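Local coordinates for protein insect group II chitinase (Ostrinia furnacalis, PDB 5Y2C) that probably hydrolyses the beta-1,4 linkages of chitin as a glycoside hydrolase family 18 enzyme, here held as a catalytic domain variant with a chitooligosaccharide bound, at residues Val167-Arg172 / Leu192-Tyr197; Val208-Val213 / Gly304-Tyr309; Pro246-Ser251 / Met341-Asp346; Leu125-Trp130 / Tyr176-Pro181. All blocks are in the same frame, centred on the assembly; numbering follows the deposited sequence.

Interaction 1. Residues Val167-Arg172 / Leu192-Tyr197; sequences VSASKR and LMTYDY. With NAG (2-acetamido-2-deoxy-beta-D-glucopyranose), chain C; NAG (2-acetamido-2-deoxy-beta-D-glucopyranose), chain B; NAG (2-acetamido-2-deoxy-beta-D-glucopyranose), chain D.
Val167 and Leu192 form a parallel bridge where strands 162-167 and 189-192 run out, and Met193 N closes it with a 2.9 Å hydrogen bond to Val167 O. The packing is tight here: Val167 CG2 rests on Leu192 CD2 at 3.8 Å. Two residues on, Ala169 CB points into the other segment, 3.3 Å from Met193 O and 3.4 Å from Tyr197 OH, with the tyrosine ring set obliquely to it. That hydroxyl is hydrogen-bonded to Thr227, which also bonds to Ala169 O. Met193 leaves its backbone with CG anti to the carbonyl carbon (chi1 -73°), stays extended at chi2 and folds at chi3 (-59°), bringing CE back to 3.4 Å from Val167 O while SD lies against the acetamido group of NAG chain C. Elsewhere the fit is looser. A water, not a direct bond, joins Ala169 N to Met193 O, and from Ser170 the chain goes on into helix 171-177, where Arg172 is exposed. On the sugar side two polar groups bind: Asp196 OD2 accepts from O6 of NAG chain C at 3.0 Å, and Tyr195 OH donates to O5 of the same sugar at 3.2 Å, near the plane of its own ring. Ser170 is the N-cap of that helix; behind the bridge, Val167 and Leu192 pack on Trp231 of helix 224-233, and Thr194 OG1 bonds Gly244 of strand 241-254.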
# COMPACT_ATOMS: atom_id res chain seq x y z
N VAL A 167 -2.72 6.31 -4.26
CA VAL A 167 -2.71 7.75 -4.04
C VAL A 167 -2.47 8.05 -2.57
O VAL A 167 -2.75 7.24 -1.68
CB VAL A 167 -4.04 8.40 -4.48
CG1 VAL A 167 -4.29 8.19 -5.99
CG2 VAL A 167 -5.18 7.86 -3.62
N SER A 168 -1.98 9.27 -2.33
CA SER A 168 -1.65 9.71 -0.99
C SER A 168 -2.89 9.78 -0.10
O SER A 168 -4.02 9.93 -0.57
CB SER A 168 -0.99 11.08 -1.04
OG SER A 168 -0.84 11.61 0.26
N ALA A 169 -2.65 9.66 1.21
CA ALA A 169 -3.67 9.86 2.22
C ALA A 169 -3.60 11.25 2.86
O ALA A 169 -4.49 11.60 3.64
CB ALA A 169 -3.56 8.78 3.28
N SER A 170 -2.60 12.05 2.53
CA SER A 170 -2.43 13.35 3.15
C SER A 170 -3.34 14.38 2.50
O SER A 170 -3.36 14.51 1.27
CB SER A 170 -0.97 13.81 3.04
OG SER A 170 -0.86 15.22 3.15
N LYS A 171 -4.06 15.13 3.33
CA LYS A 171 -4.93 16.18 2.81
C LYS A 171 -4.16 17.13 1.90
O LYS A 171 -4.59 17.41 0.77
CB LYS A 171 -5.55 16.96 3.97
CG LYS A 171 -6.48 18.08 3.52
CD LYS A 171 -6.69 19.12 4.61
CE LYS A 171 -7.82 20.07 4.27
NZ LYS A 171 -7.45 20.96 3.15
N ARG A 172 -3.00 17.60 2.35
CA ARG A 172 -2.26 18.61 1.61
C ARG A 172 -1.73 18.07 0.29
O ARG A 172 -1.78 18.77 -0.73
CB ARG A 172 -1.16 19.21 2.51
CG ARG A 172 0.13 19.67 1.85
CD ARG A 172 1.13 20.04 2.97
NE ARG A 172 2.53 19.76 2.64
CZ ARG A 172 3.25 20.50 1.81
NH1 ARG A 172 2.70 21.55 1.24
NH2 ARG A 172 4.53 20.20 1.55
N LEU A 192 -6.44 4.20 -1.85
CA LEU A 192 -5.99 5.15 -0.84
C LEU A 192 -4.87 4.51 -0.02
O LEU A 192 -5.07 3.44 0.57
CB LEU A 192 -7.15 5.52 0.07
CG LEU A 192 -8.44 6.05 -0.54
CD1 LEU A 192 -9.40 6.38 0.59
CD2 LEU A 192 -8.19 7.27 -1.44
N MET A 193 -3.69 5.12 -0.02
CA MET A 193 -2.59 4.59 0.78
C MET A 193 -2.75 5.14 2.20
O MET A 193 -2.00 5.99 2.68
CB MET A 193 -1.24 4.92 0.17
CG MET A 193 -0.95 4.07 -1.09
SD MET A 193 0.65 4.41 -1.81
CE MET A 193 0.46 6.16 -2.14
N THR A 194 -3.78 4.63 2.86
CA THR A 194 -4.16 5.10 4.18
C THR A 194 -3.23 4.56 5.26
O THR A 194 -3.66 3.98 6.25
CB THR A 194 -5.60 4.71 4.43
OG1 THR A 194 -5.84 3.42 3.84
CG2 THR A 194 -6.52 5.75 3.81
N TYR A 195 -1.94 4.81 5.09
CA TYR A 195 -0.95 4.41 6.08
C TYR A 195 0.26 5.32 5.93
O TYR A 195 0.29 6.21 5.07
CB TYR A 195 -0.57 2.94 5.92
CG TYR A 195 -0.23 2.56 4.49
CD1 TYR A 195 0.98 2.94 3.93
CD2 TYR A 195 -1.10 1.79 3.73
CE1 TYR A 195 1.30 2.59 2.63
CE2 TYR A 195 -0.78 1.43 2.43
CZ TYR A 195 0.42 1.83 1.88
OH TYR A 195 0.76 1.48 0.59
N ASP A 196 1.27 5.09 6.78
CA ASP A 196 2.45 5.94 6.88
C ASP A 196 2.07 7.38 7.25
O ASP A 196 2.72 8.33 6.82
CB ASP A 196 3.27 5.91 5.58
CG ASP A 196 4.01 4.62 5.41
OD1 ASP A 196 3.90 3.73 6.29
OD2 ASP A 196 4.69 4.47 4.39
N TYR A 197 1.00 7.53 8.02
CA TYR A 197 0.68 8.82 8.61
C TYR A 197 1.77 9.26 9.58
O TYR A 197 2.01 10.46 9.75
CB TYR A 197 -0.67 8.76 9.32
CG TYR A 197 -1.88 8.56 8.44
CD1 TYR A 197 -2.50 9.65 7.82
CD2 TYR A 197 -2.43 7.29 8.24
CE1 TYR A 197 -3.63 9.47 7.02
CE2 TYR A 197 -3.56 7.10 7.45
CZ TYR A 197 -4.15 8.19 6.85
OH TYR A 197 -5.26 8.00 6.06
C1 NAG C . 3.85 3.32 -0.49
C2 NAG C . 4.28 2.59 -1.74
C3 NAG C . 5.44 1.64 -1.53
C4 NAG C . 5.96 1.50 -0.10
C5 NAG C . 4.73 1.36 0.76
C6 NAG C . 4.99 1.28 2.23
C7 NAG C . 2.70 2.16 -3.50
C8 NAG C . 1.54 1.33 -3.87
N2 NAG C . 3.20 1.87 -2.35
O3 NAG C . 6.46 2.02 -2.39
O4 NAG C . 6.78 0.40 0.02
O5 NAG C . 3.80 2.40 0.55
O6 NAG C . 5.81 2.30 2.65
O7 NAG C . 3.11 2.99 -4.20
C1 NAG B . 5.91 7.35 2.27
C2 NAG B . 6.74 6.10 2.28
C3 NAG B . 6.35 5.23 1.10
C4 NAG B . 4.87 5.02 0.96
C5 NAG B . 4.22 6.37 0.99
C6 NAG B . 2.73 6.25 1.10
C7 NAG B . 8.96 6.34 3.26
C8 NAG B . 10.29 6.90 3.05
N2 NAG B . 8.13 6.38 2.26
O3 NAG B . 6.98 4.01 1.26
O4 NAG B . 4.74 4.39 -0.28
O5 NAG B . 4.60 7.00 2.14
O6 NAG B . 2.02 7.14 0.32
O7 NAG B . 8.72 5.88 4.30
C1 NAG D . 5.34 11.65 5.19
C2 NAG D . 4.11 11.08 4.55
C3 NAG D . 4.31 9.62 4.19
C4 NAG D . 5.63 9.32 3.53
C5 NAG D . 6.72 9.97 4.31
C6 NAG D . 8.00 9.91 3.56
C7 NAG D . 1.91 11.82 5.06
C8 NAG D . 0.79 11.59 5.98
N2 NAG D . 3.01 11.25 5.42
O3 NAG D . 3.28 9.28 3.33
O4 NAG D . 5.89 7.95 3.53
O5 NAG D . 6.41 11.32 4.38
O6 NAG D . 8.95 10.60 4.28
O7 NAG D . 1.76 12.45 4.10
O HOH W 1 -0.38 8.37 2.22

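Interaction 2. Residues Val208-Val213 / Gly304-Tyr309. With NAG (2-acetamido-2-deoxy-beta-D-glucopyranose), chain E.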
# COMPACT_ATOMS: atom_id res chain seq x y z
N VAL A 208 1.26 3.99 12.63
CA VAL A 208 1.44 4.00 11.18
C VAL A 208 0.14 4.36 10.46
O VAL A 208 0.15 5.09 9.46
CB VAL A 208 2.01 2.65 10.71
CG1 VAL A 208 1.13 1.47 11.17
CG2 VAL A 208 2.22 2.64 9.19
N ALA A 209 -1.00 3.91 11.00
CA ALA A 209 -2.28 4.03 10.28
C ALA A 209 -3.42 4.22 11.28
O ALA A 209 -4.20 3.29 11.55
CB ALA A 209 -2.51 2.79 9.42
N PRO A 210 -3.54 5.42 11.87
CA PRO A 210 -4.65 5.65 12.80
C PRO A 210 -5.98 5.59 12.07
O PRO A 210 -6.11 6.04 10.93
CB PRO A 210 -4.36 7.07 13.33
CG PRO A 210 -2.93 7.33 13.02
CD PRO A 210 -2.69 6.62 11.72
N MET A 211 -6.98 5.02 12.75
CA MET A 211 -8.31 4.93 12.18
C MET A 211 -9.10 6.22 12.37
O MET A 211 -9.69 6.75 11.42
CB MET A 211 -9.05 3.75 12.80
CG MET A 211 -10.36 3.42 12.13
SD MET A 211 -10.17 2.98 10.42
CE MET A 211 -11.56 3.81 9.69
N TYR A 212 -9.14 6.74 13.61
CA TYR A 212 -9.89 7.93 13.98
C TYR A 212 -8.99 8.92 14.72
O TYR A 212 -7.87 8.59 15.11
CB TYR A 212 -11.10 7.59 14.85
CG TYR A 212 -11.97 6.55 14.22
CD1 TYR A 212 -12.69 6.85 13.06
CD2 TYR A 212 -12.05 5.25 14.73
CE1 TYR A 212 -13.48 5.91 12.46
CE2 TYR A 212 -12.85 4.30 14.13
CZ TYR A 212 -13.56 4.64 12.99
OH TYR A 212 -14.35 3.71 12.36
N VAL A 213 -9.48 10.10 14.97
CA VAL A 213 -8.68 11.03 15.69
C VAL A 213 -8.41 10.57 17.09
O VAL A 213 -9.22 10.00 17.69
CB VAL A 213 -9.14 12.50 15.60
CG1 VAL A 213 -9.81 12.81 14.30
CG2 VAL A 213 -10.02 12.88 16.73
N GLY A 304 -10.38 2.28 20.66
CA GLY A 304 -10.40 1.74 19.31
C GLY A 304 -10.11 2.74 18.21
O GLY A 304 -10.58 2.56 17.08
N ARG A 305 -9.33 3.79 18.49
CA ARG A 305 -9.04 4.78 17.46
C ARG A 305 -7.76 4.49 16.69
O ARG A 305 -7.62 4.96 15.55
CB ARG A 305 -8.97 6.18 18.07
CG ARG A 305 -10.24 6.58 18.83
CD ARG A 305 -9.97 7.63 19.88
NE ARG A 305 -9.18 7.10 20.98
CZ ARG A 305 -8.72 7.83 21.99
NH1 ARG A 305 -9.00 9.13 22.04
NH2 ARG A 305 -7.99 7.27 22.95
N ILE A 306 -6.82 3.74 17.29
CA ILE A 306 -5.58 3.33 16.64
C ILE A 306 -5.32 1.87 16.96
O ILE A 306 -5.75 1.36 18.00
CB ILE A 306 -4.36 4.17 17.09
CG1 ILE A 306 -4.13 4.03 18.59
CG2 ILE A 306 -4.51 5.62 16.71
CD1 ILE A 306 -2.75 4.53 19.01
N GLY A 307 -4.57 1.20 16.07
CA GLY A 307 -4.14 -0.14 16.34
C GLY A 307 -3.12 -0.18 17.47
O GLY A 307 -2.77 0.85 18.07
N PRO A 308 -2.63 -1.37 17.77
CA PRO A 308 -1.67 -1.52 18.87
C PRO A 308 -0.28 -1.04 18.49
O PRO A 308 0.02 -0.69 17.34
CB PRO A 308 -1.67 -3.03 19.15
CG PRO A 308 -2.11 -3.65 17.85
CD PRO A 308 -3.06 -2.67 17.21
N TYR A 309 0.57 -0.99 19.50
CA TYR A 309 2.01 -0.85 19.33
C TYR A 309 2.70 -1.73 20.37
O TYR A 309 2.12 -2.08 21.41
CB TYR A 309 2.48 0.62 19.43
CG TYR A 309 2.20 1.36 20.72
CD1 TYR A 309 3.09 1.29 21.80
CD2 TYR A 309 1.06 2.15 20.86
CE1 TYR A 309 2.84 1.97 22.98
CE2 TYR A 309 0.80 2.85 22.04
CZ TYR A 309 1.69 2.76 23.09
OH TYR A 309 1.45 3.44 24.26
C1 NAG E . -15.22 9.77 10.85
C2 NAG E . -15.77 9.97 12.27
C3 NAG E . -17.10 10.75 12.23
C4 NAG E . -17.00 11.98 11.33
C5 NAG E . -16.48 11.53 9.98
C6 NAG E . -16.38 12.62 8.95
C7 NAG E . -15.49 8.39 14.14
C8 NAG E . -15.86 7.03 14.66
N2 NAG E . -15.97 8.69 12.93
O3 NAG E . -17.45 11.07 13.57
O4 NAG E . -18.25 12.61 11.04
O5 NAG E . -15.17 11.00 10.18
O6 NAG E . -15.92 13.83 9.54
O7 NAG E . -14.80 9.17 14.78
O HOH W 2 -4.92 1.57 13.44
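Arg305 O is gripped by two successive amides. Tyr212 N, at 3.0 Å, lies in the carbonyl plane on a lone pair with a nearly straight N-H (168°); Met211 N, at 2.9 Å, comes in more bent (135°), tilted 16° from that plane. The pair ties the loop after strand 189-192 to residues 304-309, which fall between strand 241-254 and helix 322-334, consistent with the insertion domain there in many family 18 chitinases. Beside this grip Pro210 CB sits on Ile306 CG2 at 3.7 Å, and a water accepts from Gly307 N and donates to Ala209 O. The Tyr212 ring lies between C8 of NAG chain E over one face and Met211 CG over the other, with Gly304 O at its edge; its hydroxyl bonds to His327. That sugar belongs to a second glycan site with Asn225 and Asn229, apart from the cleft. Arg305 has CG anti to its carbonyl carbon and bends at chi3 past Val213 O, 3.3 Å from Arg305 CD; its guanidinium salt-bridges Asp215 and Asp301.

Interaction 3. Residues Pro246-Ser251 / Met341-Asp346. With NAG (2-acetamido-2-deoxy-beta-D-glucopyranose), chain C; NAG (2-acetamido-2-deoxy-beta-D-glucopyranose), chain F.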
# COMPACT_ATOMS: atom_id res chain seq x y z
N PRO A 246 -1.86 -1.49 6.02
CA PRO A 246 -0.45 -1.92 6.04
C PRO A 246 -0.30 -3.25 6.79
O PRO A 246 -0.90 -3.46 7.84
CB PRO A 246 0.25 -0.78 6.78
CG PRO A 246 -0.82 -0.24 7.73
CD PRO A 246 -2.15 -0.43 7.01
N PHE A 247 0.50 -4.15 6.21
CA PHE A 247 0.84 -5.42 6.84
C PHE A 247 2.20 -5.36 7.54
O PHE A 247 2.87 -6.38 7.74
CB PHE A 247 0.84 -6.55 5.80
CG PHE A 247 -0.55 -7.00 5.35
CD1 PHE A 247 -1.70 -6.37 5.82
CD2 PHE A 247 -0.69 -8.05 4.45
CE1 PHE A 247 -2.97 -6.80 5.40
CE2 PHE A 247 -1.95 -8.47 4.03
CZ PHE A 247 -3.10 -7.84 4.51
N TYR A 248 2.60 -4.16 7.95
CA TYR A 248 3.90 -3.90 8.54
C TYR A 248 3.74 -2.76 9.53
O TYR A 248 2.77 -2.00 9.48
CB TYR A 248 4.93 -3.53 7.47
CG TYR A 248 4.59 -2.21 6.84
CD1 TYR A 248 3.67 -2.12 5.80
CD2 TYR A 248 5.15 -1.02 7.32
CE1 TYR A 248 3.34 -0.91 5.24
CE2 TYR A 248 4.81 0.20 6.76
CZ TYR A 248 3.90 0.24 5.72
OH TYR A 248 3.55 1.43 5.14
N GLY A 249 4.72 -2.61 10.43
CA GLY A 249 4.71 -1.55 11.43
C GLY A 249 5.83 -0.54 11.26
O GLY A 249 6.90 -0.86 10.75
N GLN A 250 5.59 0.69 11.72
CA GLN A 250 6.65 1.69 11.80
C GLN A 250 7.35 1.55 13.15
O GLN A 250 6.69 1.53 14.19
CB GLN A 250 6.10 3.10 11.62
CG GLN A 250 5.60 3.39 10.21
CD GLN A 250 6.73 3.56 9.20
OE1 GLN A 250 7.89 3.76 9.58
NE2 GLN A 250 6.40 3.45 7.92
N SER A 251 8.68 1.39 13.12
CA SER A 251 9.49 1.18 14.31
C SER A 251 10.32 2.41 14.62
O SER A 251 10.73 3.16 13.71
CB SER A 251 10.40 -0.04 14.18
OG SER A 251 11.40 0.15 13.21
N MET A 341 -7.21 -2.72 0.28
CA MET A 341 -5.93 -2.92 -0.35
C MET A 341 -4.91 -3.37 0.70
O MET A 341 -4.96 -2.91 1.85
CB MET A 341 -5.48 -1.61 -1.04
CG MET A 341 -4.11 -1.65 -1.63
SD MET A 341 -2.85 -1.07 -0.49
CE MET A 341 -2.77 0.68 -0.83
N ALA A 342 -4.01 -4.28 0.32
CA ALA A 342 -3.01 -4.82 1.23
C ALA A 342 -1.61 -4.52 0.71
O ALA A 342 -1.23 -4.96 -0.38
CB ALA A 342 -3.18 -6.33 1.41
N TRP A 343 -0.85 -3.78 1.51
CA TRP A 343 0.58 -3.61 1.29
C TRP A 343 1.28 -4.26 2.48
O TRP A 343 1.30 -3.68 3.58
CB TRP A 343 0.97 -2.13 1.16
CG TRP A 343 2.43 -2.06 0.89
CD1 TRP A 343 3.44 -2.11 1.80
CD2 TRP A 343 3.05 -2.06 -0.40
NE1 TRP A 343 4.64 -2.10 1.17
CE2 TRP A 343 4.43 -2.07 -0.19
CE3 TRP A 343 2.56 -2.03 -1.70
CZ2 TRP A 343 5.34 -2.05 -1.23
CZ3 TRP A 343 3.47 -2.01 -2.74
CH2 TRP A 343 4.84 -2.02 -2.50
N SER A 344 1.88 -5.42 2.28
CA SER A 344 1.86 -6.20 1.05
C SER A 344 1.78 -7.68 1.41
O SER A 344 1.94 -8.04 2.59
CB SER A 344 3.10 -5.92 0.23
OG SER A 344 4.26 -6.33 0.94
N LEU A 345 1.56 -8.54 0.41
CA LEU A 345 1.34 -9.97 0.66
C LEU A 345 2.45 -10.59 1.51
O LEU A 345 2.17 -11.42 2.39
CB LEU A 345 1.24 -10.72 -0.67
CG LEU A 345 0.03 -10.44 -1.56
CD1 LEU A 345 0.11 -11.25 -2.85
CD2 LEU A 345 -1.27 -10.72 -0.80
N ASP A 346 3.70 -10.22 1.26
CA ASP A 346 4.87 -10.81 1.88
C ASP A 346 5.14 -10.33 3.31
O ASP A 346 6.03 -10.87 3.96
CB ASP A 346 6.11 -10.51 1.04
CG ASP A 346 6.25 -9.05 0.78
OD1 ASP A 346 5.64 -8.55 -0.18
OD2 ASP A 346 6.92 -8.39 1.59
C1 NAG C . 3.85 3.32 -0.49
C2 NAG C . 4.28 2.59 -1.74
C3 NAG C . 5.44 1.64 -1.53
C4 NAG C . 5.96 1.50 -0.10
C5 NAG C . 4.73 1.36 0.76
C6 NAG C . 4.99 1.28 2.23
C7 NAG C . 2.70 2.16 -3.50
C8 NAG C . 1.54 1.33 -3.87
N2 NAG C . 3.20 1.87 -2.35
O3 NAG C . 6.46 2.02 -2.39
O4 NAG C . 6.78 0.40 0.02
O5 NAG C . 3.80 2.40 0.55
O6 NAG C . 5.81 2.30 2.65
O7 NAG C . 3.11 2.99 -4.20
C1 NAG F . 8.11 0.73 0.07
C2 NAG F . 8.85 -0.28 0.87
C3 NAG F . 10.34 -0.05 0.72
C4 NAG F . 10.72 -0.06 -0.75
C5 NAG F . 9.84 0.90 -1.51
C6 NAG F . 10.06 0.84 -3.00
C7 NAG F . 7.79 -1.24 2.75
C8 NAG F . 7.41 -1.02 4.15
N2 NAG F . 8.50 -0.31 2.23
O3 NAG F . 10.98 -1.05 1.40
O4 NAG F . 12.05 0.26 -0.96
O5 NAG F . 8.54 0.50 -1.22
O6 NAG F . 9.52 1.96 -3.66
O7 NAG F . 7.47 -2.20 2.16
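Tyr248 CE1 meets Trp343 CD1 at 3.6 Å, the two rings set obliquely with their planes 84° apart, and between them they hold two sugars. NAG chain C lies with C5 over one face of the indole, Ser344 CB backing the opposite face. The indole NE1 sends a straight hydrogen bond (169°) to O7 of NAG chain F, 3.0 Å away in the ring plane. The methyl C8 of that same acetamido group sits over the centre of the Tyr248 ring, and Tyr248 OH comes within 3.3 Å of C6 of NAG chain C. Behind this first shell, Tyr248 OH is hydrogen-bonded to Asp196. Trp343 has CG anti to its backbone nitrogen (chi1 -177°), which turns the indole to the sugars. Phe247 N donates to Trp343 O at 2.8 Å, part of the parallel pairing of Pro246 with Trp343. On the far side from the sugars, Phe247 CZ presses on Ala342 CB at 3.4 Å and the ring packs against Leu362, Leu363 and Ile366 of helix 361-371. A cis peptide joins Trp343 to Ser344, whose OG donates to Asp346 OD1 at 2.8 Å from above the carboxylate plane; Asp346 in turn pairs with Arg16. A tryptophan at the C-terminal end of the eighth barrel strand, flooring the sugar site through such a cis peptide, is a hallmark of family 18 TIM-barrel chitinases.

Interaction 4. Residues Leu125-Trp130 / Tyr176-Pro181. With NAG (2-acetamido-2-deoxy-beta-D-glucopyranose), chain B; NAG (2-acetamido-2-deoxy-beta-D-glucopyranose), chain C.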
# COMPACT_ATOMS: atom_id res chain seq x y z
N LEU A 125 4.38 8.76 -6.78
CA LEU A 125 4.27 9.35 -5.44
C LEU A 125 5.15 10.60 -5.38
O LEU A 125 6.33 10.52 -5.05
CB LEU A 125 4.67 8.36 -4.34
CG LEU A 125 4.13 6.93 -4.30
CD1 LEU A 125 4.27 6.37 -2.90
CD2 LEU A 125 2.68 6.85 -4.77
N TYR A 126 4.56 11.77 -5.66
CA TYR A 126 3.15 11.95 -6.06
C TYR A 126 3.16 13.08 -7.09
O TYR A 126 4.15 13.81 -7.17
CB TYR A 126 2.26 12.32 -4.86
CG TYR A 126 2.54 11.53 -3.60
CD1 TYR A 126 3.57 11.91 -2.75
CD2 TYR A 126 1.76 10.43 -3.24
CE1 TYR A 126 3.85 11.21 -1.59
CE2 TYR A 126 2.03 9.72 -2.06
CZ TYR A 126 3.07 10.12 -1.24
OH TYR A 126 3.39 9.45 -0.07
N PRO A 127 2.09 13.25 -7.87
CA PRO A 127 2.02 14.42 -8.76
C PRO A 127 2.20 15.70 -7.97
O PRO A 127 1.64 15.85 -6.89
CB PRO A 127 0.62 14.32 -9.38
CG PRO A 127 0.25 12.89 -9.26
CD PRO A 127 0.90 12.38 -8.01
N LYS A 128 3.05 16.59 -8.49
CA LYS A 128 3.37 17.89 -7.89
C LYS A 128 4.20 17.76 -6.61
O LYS A 128 5.23 18.43 -6.47
CB LYS A 128 2.09 18.70 -7.65
CG LYS A 128 2.24 19.81 -6.63
CD LYS A 128 2.85 21.05 -7.24
CE LYS A 128 2.82 22.22 -6.27
NZ LYS A 128 3.86 23.20 -6.67
N CYS A 129 3.77 16.92 -5.66
CA CYS A 129 4.55 16.69 -4.44
C CYS A 129 5.49 15.49 -4.65
O CYS A 129 5.29 14.39 -4.12
CB CYS A 129 3.62 16.46 -3.26
SG CYS A 129 2.39 17.77 -3.02
N TRP A 130 6.54 15.74 -5.43
CA TRP A 130 7.50 14.67 -5.72
C TRP A 130 8.08 14.16 -4.41
O TRP A 130 8.63 14.94 -3.62
CB TRP A 130 8.63 15.15 -6.63
CG TRP A 130 8.18 15.81 -7.87
CD1 TRP A 130 6.93 15.75 -8.44
CD2 TRP A 130 8.96 16.67 -8.71
NE1 TRP A 130 6.90 16.52 -9.59
CE2 TRP A 130 8.13 17.09 -9.77
CE3 TRP A 130 10.29 17.11 -8.67
CZ2 TRP A 130 8.59 17.93 -10.78
CZ3 TRP A 130 10.75 17.95 -9.68
CH2 TRP A 130 9.89 18.35 -10.72
N TYR A 176 -2.83 19.29 -3.71
CA TYR A 176 -1.86 19.65 -4.75
C TYR A 176 -1.89 18.68 -5.93
O TYR A 176 -1.65 19.09 -7.07
CB TYR A 176 -0.45 19.65 -4.18
CG TYR A 176 0.01 20.85 -3.38
CD1 TYR A 176 0.07 22.13 -3.94
CD2 TYR A 176 0.39 20.70 -2.07
CE1 TYR A 176 0.52 23.20 -3.19
CE2 TYR A 176 0.82 21.75 -1.32
CZ TYR A 176 0.89 22.99 -1.87
OH TYR A 176 1.33 24.00 -1.05
N ALA A 177 -2.17 17.39 -5.71
CA ALA A 177 -1.88 16.37 -6.71
C ALA A 177 -3.07 15.97 -7.57
O ALA A 177 -2.89 15.73 -8.77
CB ALA A 177 -1.32 15.11 -6.04
N TYR A 178 -4.27 15.87 -6.98
CA TYR A 178 -5.34 15.04 -7.54
C TYR A 178 -6.56 15.85 -7.94
O TYR A 178 -7.16 16.54 -7.12
CB TYR A 178 -5.73 13.95 -6.53
CG TYR A 178 -4.57 13.06 -6.12
CD1 TYR A 178 -3.78 12.42 -7.08
CD2 TYR A 178 -4.26 12.88 -4.79
CE1 TYR A 178 -2.73 11.60 -6.70
CE2 TYR A 178 -3.20 12.07 -4.39
CZ TYR A 178 -2.44 11.43 -5.35
OH TYR A 178 -1.39 10.64 -4.95
N ASN A 179 -6.91 15.77 -9.22
CA ASN A 179 -8.23 16.13 -9.73
C ASN A 179 -9.17 14.99 -9.34
O ASN A 179 -9.38 14.04 -10.11
CB ASN A 179 -8.17 16.35 -11.25
CG ASN A 179 -9.50 16.84 -11.84
OD1 ASN A 179 -10.58 16.57 -11.31
ND2 ASN A 179 -9.41 17.57 -12.95
N VAL A 180 -9.74 15.09 -8.14
CA VAL A 180 -10.47 13.95 -7.58
C VAL A 180 -11.63 13.53 -8.48
O VAL A 180 -11.72 12.33 -8.80
CB VAL A 180 -10.91 14.26 -6.14
CG1 VAL A 180 -11.88 13.17 -5.64
CG2 VAL A 180 -9.68 14.36 -5.22
N PRO A 181 -12.52 14.43 -8.95
CA PRO A 181 -13.63 13.96 -9.80
C PRO A 181 -13.17 13.30 -11.09
O PRO A 181 -13.74 12.29 -11.52
CB PRO A 181 -14.43 15.24 -10.06
CG PRO A 181 -14.04 16.16 -8.92
CD PRO A 181 -12.61 15.88 -8.69
C1 NAG B . 5.91 7.35 2.27
C2 NAG B . 6.74 6.10 2.28
C3 NAG B . 6.35 5.23 1.10
C4 NAG B . 4.87 5.02 0.96
C5 NAG B . 4.22 6.37 0.99
C6 NAG B . 2.73 6.25 1.10
C7 NAG B . 8.96 6.34 3.26
C8 NAG B . 10.29 6.90 3.05
N2 NAG B . 8.13 6.38 2.26
O3 NAG B . 6.98 4.01 1.26
O4 NAG B . 4.74 4.39 -0.28
O5 NAG B . 4.60 7.00 2.14
O6 NAG B . 2.02 7.14 0.32
O7 NAG B . 8.72 5.88 4.30
C1 NAG C . 3.85 3.32 -0.49
C2 NAG C . 4.28 2.59 -1.74
C3 NAG C . 5.44 1.64 -1.53
C4 NAG C . 5.96 1.50 -0.10
C5 NAG C . 4.73 1.36 0.76
C6 NAG C . 4.99 1.28 2.23
C7 NAG C . 2.70 2.16 -3.50
C8 NAG C . 1.54 1.33 -3.87
N2 NAG C . 3.20 1.87 -2.35
O3 NAG C . 6.46 2.02 -2.39
O4 NAG C . 6.78 0.40 0.02
O5 NAG C . 3.80 2.40 0.55
O6 NAG C . 5.81 2.30 2.65
O7 NAG C . 3.11 2.99 -4.20
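Pro127 and Ala177 bring the loop after the fourth TIM-barrel strand, 119-124, against the end of helix 171-177, and the contact is made by packing, with no hydrogen bond across it. Lys128 crosses Tyr176 obliquely: CB is 3.8 Å from Tyr176 O, CG is 3.6 Å from Tyr176 CB, and after a bend at chi2 (82°) CE comes to 3.6 Å from Tyr176 CD1, oblique to the ring. Its tip, NZ, leaves the tyrosine and bonds to Gly137 O. Cys129 SG, in disulfide with Cys134, touches Tyr176 CB at 3.6 Å and lies obliquely to the ring, a sulfur-aromatic contact. Closer in, Ala177 CB presses on Pro127 O at 3.2 Å and also covers the centre of one face of the Tyr178 ring. Pro127 crosses that ring at about a right angle, with CD 3.9 Å from Tyr178 CE1. Tyr178 OH, hydrogen-bonded to Ser168 N, then meets the edge of Tyr126 at CD2, 3.6 Å away. Leu125, evidently the engineered residue at the glutamate position of the family DxxDxDxE motif, precedes Tyr126 through a cis peptide, and its CB lies over the centre of the Tyr126 ring. At the far end of that ring, Tyr126 OH shares a 2.7 Å hydrogen bond with O6 of NAG chain B.

Overall arrangement
All four contacts lie within the family 18 sequence range; 1, 3 and 4 are at the C-terminal ends of barrel strands, while 2 joins a barrel loop to the probable insertion. Along the chain 4 and 1 interleave first, sharing helix 171-177, then 2 and 3 interleave. The centre of interaction 1 is about 11 Å from that of interaction 4 and about 14 Å from those of 2 and 3. Asp196 takes hydrogen bonds from Tyr248 and Gln250 of interaction 3, and Tyr197 meets Val208 of interaction 2. Interactions 3 and 4, about 23 Å apart between centres, do not touch, yet both reach NAG chain C; with interaction 1 they shape the wall of the sugar cleft.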